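Local coordinates for CheC, inhibitor of MCP methylation / FliN fusion protein (Thermotoga maritima, PDB 4HYN) that belongs to the CheC phosphatase family and, as the flagellar rotor protein FliY, probably dephosphorylates the chemotaxis response regulator CheY, at residues Ser52-Glu57 / Val74-Lys79. Residues are numbered along the deposited sequence; the frame is centred on the assembly and turned at random.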
loop_
_atom_site.group_PDB
_atom_site.type_symbol
_atom_site.label_atom_id
_atom_site.label_comp_id
_atom_site.label_asym_id
_atom_site.label_seq_id
_atom_site.Cartn_x
_atom_site.Cartn_y
_atom_site.Cartn_z
ATOM N N SER A 52 9.198 14.359 -0.409
ATOM C CA SER A 52 10.627 14.346 -0.095
ATOM C C SER A 52 11.105 13.034 0.536
ATOM O O SER A 52 12.309 12.831 0.704
ATOM C CB SER A 52 11.000 15.528 0.803
ATOM O OG SER A 52 10.346 15.440 2.064
ATOM N N ASP A 53 10.169 12.160 0.910
ATOM C CA ASP A 53 10.514 10.871 1.503
ATOM C C ASP A 53 10.955 9.863 0.453
ATOM O O ASP A 53 11.626 8.884 0.778
ATOM C CB ASP A 53 9.324 10.270 2.250
ATOM C CG ASP A 53 9.084 10.909 3.594
ATOM O OD1 ASP A 53 7.990 10.662 4.146
ATOM O OD2 ASP A 53 9.972 11.630 4.108
ATOM N N PHE A 54 10.528 10.075 -0.790
ATOM C CA PHE A 54 10.870 9.177 -1.890
ATOM C C PHE A 54 11.734 9.888 -2.919
ATOM O O PHE A 54 11.644 11.098 -3.080
ATOM C CB PHE A 54 9.598 8.667 -2.569
ATOM C CG PHE A 54 8.587 8.096 -1.616
ATOM C CD1 PHE A 54 8.719 6.800 -1.136
ATOM C CD2 PHE A 54 7.505 8.862 -1.191
ATOM C CE1 PHE A 54 7.795 6.273 -0.245
ATOM C CE2 PHE A 54 6.566 8.338 -0.293
ATOM C CZ PHE A 54 6.714 7.043 0.179
ATOM N N SER A 55 12.566 9.126 -3.621
ATOM C CA SER A 55 13.438 9.684 -4.648
ATOM C C SER A 55 13.396 8.797 -5.887
ATOM O O SER A 55 12.918 7.662 -5.834
ATOM C CB SER A 55 14.877 9.791 -4.139
ATOM O OG SER A 55 15.482 8.512 -4.062
ATOM N N GLY A 56 13.885 9.322 -7.002
ATOM C CA GLY A 56 13.890 8.555 -8.235
ATOM C C GLY A 56 12.517 8.385 -8.857
ATOM O O GLY A 56 11.518 8.871 -8.336
ATOM N N GLU A 57 12.480 7.711 -9.998
ATOM C CA GLU A 57 11.238 7.468 -10.721
ATOM C C GLU A 57 10.610 6.197 -10.142
ATOM O O GLU A 57 11.233 5.135 -10.151
ATOM C CB GLU A 57 11.553 7.294 -12.211
ATOM C CG GLU A 57 10.432 7.660 -13.167
ATOM C CD GLU A 57 10.897 7.690 -14.619
ATOM O OE1 GLU A 57 10.321 6.959 -15.459
ATOM O OE2 GLU A 57 11.850 8.445 -14.923
ATOM N N VAL A 74 -2.722 5.102 -1.261
ATOM C CA VAL A 74 -1.612 5.063 -2.197
ATOM C C VAL A 74 -0.503 4.086 -1.848
ATOM O O VAL A 74 -0.062 4.018 -0.703
ATOM C CB VAL A 74 -0.984 6.477 -2.334
ATOM C CG1 VAL A 74 0.247 6.446 -3.238
ATOM C CG2 VAL A 74 -2.015 7.454 -2.872
ATOM N N LEU A 75 -0.059 3.337 -2.856
ATOM C CA LEU A 75 1.039 2.388 -2.711
ATOM C C LEU A 75 2.197 2.902 -3.559
ATOM O O LEU A 75 2.007 3.274 -4.720
ATOM C CB LEU A 75 0.641 0.994 -3.197
ATOM C CG LEU A 75 -0.281 0.133 -2.335
ATOM C CD1 LEU A 75 -0.322 -1.271 -2.924
ATOM C CD2 LEU A 75 0.241 0.086 -0.905
ATOM N N VAL A 76 3.386 2.938 -2.971
ATOM C CA VAL A 76 4.574 3.417 -3.668
ATOM C C VAL A 76 5.585 2.286 -3.803
ATOM O O VAL A 76 6.142 1.808 -2.813
ATOM C CB VAL A 76 5.222 4.627 -2.929
ATOM C CG1 VAL A 76 6.425 5.156 -3.714
ATOM C CG2 VAL A 76 4.193 5.731 -2.739
ATOM N N LEU A 77 5.812 1.869 -5.043
ATOM C CA LEU A 77 6.736 0.786 -5.354
ATOM C C LEU A 77 7.862 1.282 -6.264
ATOM O O LEU A 77 7.623 2.040 -7.213
ATOM C CB LEU A 77 5.988 -0.360 -6.055
ATOM C CG LEU A 77 4.888 -1.151 -5.333
ATOM C CD1 LEU A 77 3.696 -0.271 -5.045
ATOM C CD2 LEU A 77 4.448 -2.321 -6.206
ATOM N N ASP A 78 9.088 0.845 -5.987
ATOM C CA ASP A 78 10.217 1.261 -6.807
ATOM C C ASP A 78 10.364 0.408 -8.068
ATOM O O ASP A 78 9.919 -0.748 -8.111
ATOM C CB ASP A 78 11.520 1.325 -5.985
ATOM C CG ASP A 78 12.177 -0.030 -5.778
ATOM O OD1 ASP A 78 13.423 -0.068 -5.743
ATOM O OD2 ASP A 78 11.478 -1.051 -5.632
ATOM N N LYS A 79 10.949 1.011 -9.102
ATOM C CA LYS A 79 11.163 0.352 -10.388
ATOM C C LYS A 79 11.645 -1.091 -10.299
ATOM O O LYS A 79 11.148 -1.953 -11.021
ATOM C CB LYS A 79 12.132 1.164 -11.241
ATOM C CG LYS A 79 11.472 2.170 -12.184
ATOM C CD LYS A 79 12.541 3.022 -12.864
ATOM C CE LYS A 79 12.077 3.532 -14.210
ATOM N NZ LYS A 79 10.803 4.272 -14.089
#
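F54 and V76 form the packed end of this contact. The loop that leads into strand 57-66 brings the phenyl ring against V76, whose CG1 sits over one face, toward the rim, 4.0 Å from the ring centroid and 20° off the normal, a CH-pi contact. Their nearest atoms are CD1 of F54 and CG1 of V76, 3.8 Å apart, while CG2 of V76 approaches CZ of F54 at 4.1 Å. With CG1 anti to the backbone N, V76 presents both methyls to the ring. CB of D53 lies against the opposite face, and F144 meets the ring at an inclined angle. Strand 71-78 runs between strands 57-66 and 177-184 in the antiparallel sheet of this CheC-like fold; L75 and L77 pack against helix 103-128, so the F54 loop covers the sheet face turned from that helix. The other end, at K79, is more open and polar. There D78 caps the start of helix 79-89 through OD2, which accepts a hydrogen bond from L81 N. K79 runs its CG past the carbonyl O of E57 (3.6 Å), then bends at its last torsion (chi4 55°) to make a salt bridge from NZ to OE1 of E57 (3.1 Å). The ammonium reaches OE1 from above the carboxylate plane, 57° out of it. A methionine in place of K79 would probably leave the E57 carboxylate without this positive partner and freer to turn. Both residues also touch I141 of the edge strand 133-143, and K79 reaches E99 in a loop.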